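Local coordinates for protein transcriptional repressor of the blcABC operon (Agrobacterium tumefaciens, PDB 3MQ0) that represses transcription of the blcABC operon, probably by binding DNA through a helix-turn-helix domain, and is regulated via oligomerization, at residues B[120-125]-B[131-136]; B[153-158]-B[163-168]; B[223-228]-B[232-237]. All blocks are in the same frame, centred on the assembly; numbering follows the deposited sequence.

Contact 1: B[120-125]-B[131-136]; sequences TVTLTV and VVYIGC
L123 pairs with two residues at once: its carbonyl oxygen accepts from I134 N at 2.8 Å and from G135 N at 3.2 Å. In return L123 N gives its hydrogen to G135 O, meeting that carbonyl from above its plane rather than on a lone pair. Further along, V125 and V132 form a regular hydrogen-bonded pair, with V132 N to V125 O at 2.8 Å and V125 N donating to V132 O. Between these pairs the strands also touch through CA-H...O contacts, such as T124 CA to V132 O.

Two facing residues on 131-136 against one on 120-125 make a classic beta bulge in this antiparallel hairpin of the GAF-type C-terminal domain. The bulge puts I134 off the normal register, with psi turned to -12°, away from extended strand values, and its CD1 lies 3.7 Å from L123 CD2 and 3.8 Å from V125 CG1. F106 and I102 of helix 102-110 touch L123 and I134.

On the face that carries Y133, methyl meets ring. T124 CG2 sits 3.6 Å from the Y133 ring centroid, 30° off the normal, a CH-pi contact over one face, while T122 CB lies at the edge, 3.8 Å from Y133 CE2. With OG1 between backbone N and carbonyl carbon (chi1 69°), T124 presents its methyl to the ring and its hydroxyl to T160, with which it shares a hydrogen bond.

Contact 2: B[153-158]-B[163-168]; sequences LPAPFT and ILLSDL
A155 and L165 face each other with their backbones well apart, CA to CA 7.3 Å, the first just past strand 152-154 and the second in helix 159-165. Strand, turn and helix belong to the GAF-type C-terminal domain: the chain leaves the edge strand of the six-stranded sheet, turns through 155-157 with helical backbone angles, and enters the helix with T158 as N-cap, its OG1 taking a hydrogen bond from G161 N. F157 N bonded to P154 O closes the turn.

Across the contact the meeting is van der Waals contact alone and rests on one branch of L165. Its CD1 reaches the methyl of A155, CB to CD1 3.8 Å, and the adjoining P156 N at the same distance. CG beside the backbone N (chi1 -72°) and an extended chi2 carry that methyl toward the turn, while L199 of helix 192-205 and R126 of strand 120-127 also touch L165. A type I turn runs from L165 to L168, and S166 OG donates a hydrogen bond to I163 O, 2.7 Å away. On the proline ring, P156 CG comes obliquely against the leucine, 4.1 Å from L165 CD1.

Contact 3: B[223-228]-B[232-237]; sequences AAIRDY and ASAGIA
A223 and I236 exchange two backbone hydrogen bonds, A223 N to I236 O at 2.8 Å and I236 N to A223 O at 2.9 Å, the second of them almost straight at 172°. Two residues on, I225 N donates to A234 O. The other half of that pair is altered: I225 O takes its stronger bond from S233 N, at 2.9 Å, and a weak one from A234 N. S233 OG adds another weak bond to the same oxygen; chi1 of 61° turns the hydroxyl back over its own main chain, within reach of that oxygen. S233 and A234 thus both face I225, a classic beta bulge near the turn end of the antiparallel hairpin 218-226/232-241.

Apolar contacts gather on the face shared by A223, I225, A234 and I236. I225 CD1 meets I236 CG2 at 3.8 Å as the two side chains cross, and I225 CB rests against A234 CB at 4.1 Å. A223 CB also touches I236 CG2, so the CG2 branch of I236 packs against both A223 and I225.

Polar side chains lie toward the turn. R226 brings NH1 within 3.8 Å of A232 CB, though the hydrogen-bond partner of NH1 is G230 O in the turn. D227 OD2 packs against S233 CB at 3.6 Å.

A261 and L264 of helix 247-267 cover I225, and S265 OG of that helix bonds to R226 N. I163 and L164 of helix 159-165 touch A224 and A232, and strand 120-127 lies alongside 232-241, with L123 and V121 touching A234 and I236.

In the fold
Contacts 1 and 3 are hairpins of one six-stranded antiparallel sheet, joined where strands 120-127 and 232-241 run side by side: T124 O probably accepts from G235 N, and A237 O from T122 N. Contact 2 leads from the edge strand 152-154, which pairs with 130-137 through V131 N and L153 O, into helix 159-165. That helix reaches contact 3 as well, L164 packing on A234 and I163 on A223 and A224. Contact 1 is mostly buried and contact 3 only partly so, with polar groups at its turn, where Y228 touches L90 of the second subunit. Backbone bonds and a bulge define both hairpins, whereas the small, buried contact 2 relies on methyl packing.

Contact 1: B[120-125]-B[131-136]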
loop_
_atom_site.group_PDB
_atom_site.type_symbol
_atom_site.label_atom_id
_atom_site.label_comp_id
_atom_site.label_asym_id
_atom_site.label_seq_id
_atom_site.Cartn_x
_atom_site.Cartn_y
_atom_site.Cartn_z
ATOM N N THR B 120 33.226 -9.139 0.565
ATOM C CA THR B 120 32.517 -8.714 -0.630
ATOM C C THR B 120 31.036 -8.985 -0.406
ATOM O O THR B 120 30.662 -10.073 0.007
ATOM C CB THR B 120 33.003 -9.485 -1.855
ATOM O OG1 THR B 120 34.369 -9.129 -2.119
ATOM C CG2 THR B 120 32.139 -9.166 -3.069
ATOM N N VAL B 121 30.190 -7.995 -0.677
ATOM C CA VAL B 121 28.759 -8.143 -0.422
ATOM C C VAL B 121 27.995 -7.941 -1.711
ATOM O O VAL B 121 28.256 -6.975 -2.439
ATOM C CB VAL B 121 28.264 -7.079 0.575
ATOM C CG1 VAL B 121 26.829 -7.393 1.021
ATOM C CG2 VAL B 121 29.199 -6.998 1.764
ATOM N N THR B 122 27.066 -8.847 -2.007
ATOM C CA THR B 122 26.290 -8.754 -3.241
ATOM C C THR B 122 24.814 -8.637 -2.927
ATOM O O THR B 122 24.362 -9.041 -1.860
ATOM C CB THR B 122 26.497 -9.997 -4.132
ATOM O OG1 THR B 122 26.222 -11.170 -3.357
ATOM C CG2 THR B 122 27.927 -10.069 -4.608
ATOM N N LEU B 123 24.076 -8.068 -3.869
ATOM C CA LEU B 123 22.630 -7.918 -3.765
ATOM C C LEU B 123 22.065 -8.448 -5.070
ATOM O O LEU B 123 22.500 -8.031 -6.147
ATOM C CB LEU B 123 22.270 -6.442 -3.647
ATOM C CG LEU B 123 20.783 -6.064 -3.591
ATOM C CD1 LEU B 123 20.211 -6.526 -2.266
ATOM C CD2 LEU B 123 20.602 -4.538 -3.781
ATOM N N THR B 124 21.096 -9.353 -4.976
ATOM C CA THR B 124 20.553 -9.994 -6.163
ATOM C C THR B 124 19.043 -10.040 -6.147
ATOM O O THR B 124 18.416 -9.890 -5.099
ATOM C CB THR B 124 21.018 -11.448 -6.272
ATOM O OG1 THR B 124 20.405 -12.210 -5.223
ATOM C CG2 THR B 124 22.531 -11.546 -6.179
ATOM N N VAL B 125 18.461 -10.264 -7.319
ATOM C CA VAL B 125 17.040 -10.596 -7.415
ATOM C C VAL B 125 16.931 -11.891 -8.169
ATOM O O VAL B 125 17.826 -12.207 -8.938
ATOM C CB VAL B 125 16.244 -9.517 -8.165
ATOM C CG1 VAL B 125 16.304 -8.189 -7.402
ATOM C CG2 VAL B 125 16.792 -9.331 -9.572
ATOM N N VAL B 131 19.719 -15.967 -10.535
ATOM C CA VAL B 131 19.782 -14.715 -9.791
ATOM C C VAL B 131 20.497 -13.692 -10.671
ATOM O O VAL B 131 21.333 -14.062 -11.482
ATOM C CB VAL B 131 20.502 -14.845 -8.441
ATOM C CG1 VAL B 131 19.721 -15.790 -7.504
ATOM C CG2 VAL B 131 21.926 -15.336 -8.615
ATOM N N VAL B 132 20.134 -12.422 -10.522
ATOM C CA VAL B 132 20.739 -11.328 -11.279
ATOM C C VAL B 132 21.351 -10.355 -10.286
ATOM O O VAL B 132 20.687 -9.962 -9.320
ATOM C CB VAL B 132 19.677 -10.596 -12.124
ATOM C CG1 VAL B 132 20.307 -9.425 -12.877
ATOM C CG2 VAL B 132 19.003 -11.575 -13.085
ATOM N N TYR B 133 22.621 -10.016 -10.485
ATOM C CA TYR B 133 23.348 -9.134 -9.572
ATOM C C TYR B 133 22.975 -7.686 -9.819
ATOM O O TYR B 133 23.171 -7.175 -10.913
ATOM C CB TYR B 133 24.879 -9.385 -9.657
ATOM C CG TYR B 133 25.150 -10.734 -9.078
ATOM C CD1 TYR B 133 24.988 -11.870 -9.848
ATOM C CD2 TYR B 133 25.415 -10.888 -7.722
ATOM C CE1 TYR B 133 25.129 -13.133 -9.298
ATOM C CE2 TYR B 133 25.561 -12.144 -7.162
ATOM C CZ TYR B 133 25.424 -13.261 -7.961
ATOM O OH TYR B 133 25.567 -14.515 -7.422
ATOM N N ILE B 134 22.398 -7.035 -8.815
ATOM C CA ILE B 134 22.016 -5.636 -8.972
ATOM C C ILE B 134 22.833 -4.683 -8.115
ATOM O O ILE B 134 22.770 -3.463 -8.300
ATOM C CB ILE B 134 20.519 -5.408 -8.719
ATOM C CG1 ILE B 134 20.127 -5.816 -7.296
ATOM C CG2 ILE B 134 19.693 -6.198 -9.730
ATOM C CD1 ILE B 134 18.726 -5.340 -6.887
ATOM N N GLY B 135 23.582 -5.230 -7.170
ATOM C CA GLY B 135 24.472 -4.423 -6.345
ATOM C C GLY B 135 25.670 -5.233 -5.898
ATOM O O GLY B 135 25.583 -6.452 -5.772
ATOM N N CYS B 136 26.801 -4.562 -5.694
ATOM C CA CYS B 136 28.002 -5.256 -5.253
ATOM C C CYS B 136 28.952 -4.294 -4.564
ATOM O O CYS B 136 29.338 -3.280 -5.150
ATOM C CB CYS B 136 28.712 -5.931 -6.434
ATOM S SG CYS B 136 30.228 -6.854 -5.971
#

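Contact 2: B[153-158]-B[163-168]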
loop_
_atom_site.group_PDB
_atom_site.type_symbol
_atom_site.label_atom_id
_atom_site.label_comp_id
_atom_site.label_asym_id
_atom_site.label_seq_id
_atom_site.Cartn_x
_atom_site.Cartn_y
_atom_site.Cartn_z
ATOM N N LEU B 153 23.627 -15.964 -12.581
ATOM C CA LEU B 153 24.089 -17.284 -12.157
ATOM C C LEU B 153 22.880 -18.166 -11.821
ATOM O O LEU B 153 21.808 -17.650 -11.516
ATOM C CB LEU B 153 24.990 -17.164 -10.925
ATOM C CG LEU B 153 26.400 -16.643 -11.213
ATOM C CD1 LEU B 153 27.189 -16.519 -9.904
ATOM C CD2 LEU B 153 27.108 -17.564 -12.170
ATOM N N PRO B 154 23.048 -19.501 -11.860
ATOM C CA PRO B 154 21.953 -20.404 -11.465
ATOM C C PRO B 154 21.572 -20.234 -10.007
ATOM O O PRO B 154 22.422 -20.348 -9.122
ATOM C CB PRO B 154 22.543 -21.803 -11.685
ATOM C CG PRO B 154 23.669 -21.600 -12.666
ATOM C CD PRO B 154 24.226 -20.235 -12.355
ATOM N N ALA B 155 20.299 -19.965 -9.760
ATOM C CA ALA B 155 19.798 -19.789 -8.401
ATOM C C ALA B 155 20.114 -20.957 -7.460
ATOM O O ALA B 155 20.361 -20.741 -6.276
ATOM C CB ALA B 155 18.300 -19.523 -8.420
ATOM N N PRO B 156 20.092 -22.204 -7.965
ATOM C CA PRO B 156 20.303 -23.292 -6.995
ATOM C C PRO B 156 21.706 -23.331 -6.401
ATOM O O PRO B 156 21.871 -23.930 -5.341
ATOM C CB PRO B 156 20.072 -24.557 -7.830
ATOM C CG PRO B 156 19.118 -24.118 -8.882
ATOM C CD PRO B 156 19.567 -22.715 -9.247
ATOM N N PHE B 157 22.683 -22.721 -7.069
ATOM C CA PHE B 157 24.073 -22.796 -6.624
ATOM C C PHE B 157 24.534 -21.624 -5.723
ATOM O O PHE B 157 25.498 -21.762 -4.971
ATOM C CB PHE B 157 25.015 -22.894 -7.839
ATOM C CG PHE B 157 24.712 -24.044 -8.793
ATOM C CD1 PHE B 157 24.080 -25.195 -8.361
ATOM C CD2 PHE B 157 25.096 -23.962 -10.125
ATOM C CE1 PHE B 157 23.817 -26.239 -9.240
ATOM C CE2 PHE B 157 24.827 -25.002 -11.021
ATOM C CZ PHE B 157 24.188 -26.147 -10.560
ATOM N N THR B 158 23.876 -20.474 -5.799
ATOM C CA THR B 158 24.361 -19.295 -5.069
ATOM C C THR B 158 23.718 -19.185 -3.688
ATOM O O THR B 158 22.652 -19.751 -3.454
ATOM C CB THR B 158 24.049 -17.984 -5.845
ATOM O OG1 THR B 158 22.635 -17.849 -5.992
ATOM C CG2 THR B 158 24.663 -17.996 -7.243
ATOM N N ILE B 163 18.488 -18.888 -0.679
ATOM C CA ILE B 163 17.563 -18.227 0.233
ATOM C C ILE B 163 16.282 -17.799 -0.505
ATOM O O ILE B 163 15.187 -17.978 0.023
ATOM C CB ILE B 163 18.214 -17.067 1.061
ATOM C CG1 ILE B 163 17.324 -16.680 2.253
ATOM C CG2 ILE B 163 18.445 -15.857 0.211
ATOM C CD1 ILE B 163 17.527 -17.493 3.490
ATOM N N LEU B 164 16.412 -17.267 -1.712
ATOM C CA LEU B 164 15.228 -16.869 -2.478
ATOM C C LEU B 164 14.383 -18.077 -2.904
ATOM O O LEU B 164 13.155 -18.019 -2.883
ATOM C CB LEU B 164 15.600 -15.985 -3.677
ATOM C CG LEU B 164 16.295 -14.670 -3.274
ATOM C CD1 LEU B 164 16.828 -13.931 -4.484
ATOM C CD2 LEU B 164 15.327 -13.786 -2.475
ATOM N N LEU B 165 15.032 -19.180 -3.257
ATOM C CA LEU B 165 14.304 -20.402 -3.620
ATOM C C LEU B 165 13.642 -21.054 -2.400
ATOM O O LEU B 165 12.688 -21.825 -2.537
ATOM C CB LEU B 165 15.251 -21.413 -4.286
ATOM C CG LEU B 165 15.706 -21.080 -5.709
ATOM C CD1 LEU B 165 16.716 -22.111 -6.201
ATOM C CD2 LEU B 165 14.512 -21.000 -6.681
ATOM N N SER B 166 14.139 -20.756 -1.204
ATOM C CA SER B 166 13.600 -21.405 -0.016
ATOM C C SER B 166 12.173 -20.933 0.285
ATOM O O SER B 166 11.477 -21.552 1.072
ATOM C CB SER B 166 14.522 -21.227 1.203
ATOM O OG SER B 166 14.431 -19.923 1.734
ATOM N N ASP B 167 11.715 -19.883 -0.344
ATOM C CA ASP B 167 10.352 -19.509 -0.139
ATOM C C ASP B 167 9.383 -20.156 -1.094
ATOM O O ASP B 167 8.245 -19.929 -0.986
ATOM C CB ASP B 167 10.171 -18.022 -0.160
ATOM C CG ASP B 167 11.027 -17.376 -1.152
ATOM O OD1 ASP B 167 12.036 -16.806 -0.756
ATOM O OD2 ASP B 167 10.730 -17.453 -2.337
ATOM N N LEU B 168 9.878 -20.922 -2.041
ATOM C CA LEU B 168 9.033 -21.655 -2.984
ATOM C C LEU B 168 8.613 -23.019 -2.441
ATOM O O LEU B 168 9.372 -23.669 -1.716
ATOM C CB LEU B 168 9.769 -21.848 -4.307
ATOM C CG LEU B 168 9.841 -20.614 -5.208
ATOM C CD1 LEU B 168 10.374 -19.408 -4.465
ATOM C CD2 LEU B 168 10.683 -20.912 -6.435
#

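Contact 3: B[223-228]-B[232-237]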
loop_
_atom_site.group_PDB
_atom_site.type_symbol
_atom_site.label_atom_id
_atom_site.label_comp_id
_atom_site.label_asym_id
_atom_site.label_seq_id
_atom_site.Cartn_x
_atom_site.Cartn_y
_atom_site.Cartn_z
ATOM N N ALA B 223 21.173 -14.077 2.932
ATOM C CA ALA B 223 19.958 -13.806 3.694
ATOM C C ALA B 223 18.925 -13.099 2.819
ATOM O O ALA B 223 19.260 -12.506 1.793
ATOM C CB ALA B 223 20.270 -12.949 4.917
ATOM N N ALA B 224 17.667 -13.141 3.241
ATOM C CA ALA B 224 16.586 -12.600 2.436
ATOM C C ALA B 224 16.249 -11.158 2.812
ATOM O O ALA B 224 16.219 -10.798 3.983
ATOM C CB ALA B 224 15.336 -13.462 2.587
ATOM N N ILE B 225 15.967 -10.356 1.799
ATOM C CA ILE B 225 15.470 -8.993 1.979
ATOM C C ILE B 225 13.999 -9.029 1.607
ATOM O O ILE B 225 13.633 -9.568 0.559
ATOM C CB ILE B 225 16.204 -8.003 1.045
ATOM C CG1 ILE B 225 17.728 -8.060 1.246
ATOM C CG2 ILE B 225 15.651 -6.577 1.204
ATOM C CD1 ILE B 225 18.170 -7.831 2.651
ATOM N N ARG B 226 13.149 -8.473 2.461
ATOM C CA ARG B 226 11.719 -8.487 2.184
ATOM C C ARG B 226 11.178 -7.085 1.950
ATOM O O ARG B 226 11.675 -6.117 2.536
ATOM C CB ARG B 226 10.974 -9.174 3.322
ATOM C CG ARG B 226 11.350 -10.649 3.403
ATOM C CD ARG B 226 10.734 -11.379 4.578
ATOM N NE ARG B 226 11.352 -12.701 4.692
ATOM C CZ ARG B 226 11.022 -13.749 3.948
ATOM N NH1 ARG B 226 10.061 -13.643 3.041
ATOM N NH2 ARG B 226 11.650 -14.907 4.114
ATOM N N ASP B 227 10.166 -6.990 1.089
ATOM C CA ASP B 227 9.546 -5.707 0.753
ATOM C C ASP B 227 8.344 -5.461 1.647
ATOM O O ASP B 227 8.011 -6.294 2.493
ATOM C CB ASP B 227 9.129 -5.665 -0.727
ATOM C CG ASP B 227 8.152 -6.776 -1.106
ATOM O OD1 ASP B 227 7.250 -7.110 -0.307
ATOM O OD2 ASP B 227 8.287 -7.323 -2.225
ATOM N N TYR B 228 7.681 -4.328 1.450
ATOM C CA TYR B 228 6.598 -3.952 2.341
ATOM C C TYR B 228 5.566 -5.074 2.430
ATOM O O TYR B 228 4.963 -5.294 3.475
ATOM C CB TYR B 228 5.958 -2.636 1.894
ATOM C CG TYR B 228 5.221 -2.713 0.585
ATOM C CD1 TYR B 228 3.834 -2.811 0.553
ATOM C CD2 TYR B 228 5.908 -2.681 -0.623
ATOM C CE1 TYR B 228 3.151 -2.881 -0.649
ATOM C CE2 TYR B 228 5.236 -2.749 -1.829
ATOM C CZ TYR B 228 3.858 -2.850 -1.837
ATOM O OH TYR B 228 3.189 -2.919 -3.038
ATOM N N ALA B 232 9.827 -12.137 -0.188
ATOM C CA ALA B 232 11.265 -12.038 -0.409
ATOM C C ALA B 232 11.522 -11.418 -1.773
ATOM O O ALA B 232 11.245 -12.029 -2.799
ATOM C CB ALA B 232 11.905 -13.396 -0.322
ATOM N N SER B 233 12.049 -10.201 -1.785
ATOM C CA SER B 233 12.198 -9.457 -3.031
ATOM C C SER B 233 13.624 -9.463 -3.547
ATOM O O SER B 233 13.861 -9.232 -4.735
ATOM C CB SER B 233 11.722 -8.012 -2.851
ATOM O OG SER B 233 12.484 -7.336 -1.862
ATOM N N ALA B 234 14.575 -9.695 -2.649
ATOM C CA ALA B 234 15.979 -9.672 -3.026
ATOM C C ALA B 234 16.772 -10.521 -2.050
ATOM O O ALA B 234 16.255 -10.929 -1.020
ATOM C CB ALA B 234 16.509 -8.233 -3.035
ATOM N N GLY B 235 18.027 -10.787 -2.391
ATOM C CA GLY B 235 18.918 -11.529 -1.511
ATOM C C GLY B 235 20.188 -10.730 -1.293
ATOM O O GLY B 235 20.622 -9.976 -2.166
ATOM N N ILE B 236 20.780 -10.876 -0.119
ATOM C CA ILE B 236 22.078 -10.291 0.149
ATOM C C ILE B 236 23.031 -11.414 0.551
ATOM O O ILE B 236 22.618 -12.362 1.241
ATOM C CB ILE B 236 22.002 -9.203 1.236
ATOM C CG1 ILE B 236 23.364 -8.572 1.467
ATOM C CG2 ILE B 236 21.479 -9.752 2.572
ATOM C CD1 ILE B 236 23.314 -7.411 2.483
ATOM N N ALA B 237 24.284 -11.336 0.114
ATOM C CA ALA B 237 25.253 -12.366 0.513
ATOM C C ALA B 237 26.608 -11.755 0.791
ATOM O O ALA B 237 26.965 -10.732 0.228
ATOM C CB ALA B 237 25.384 -13.441 -0.586
#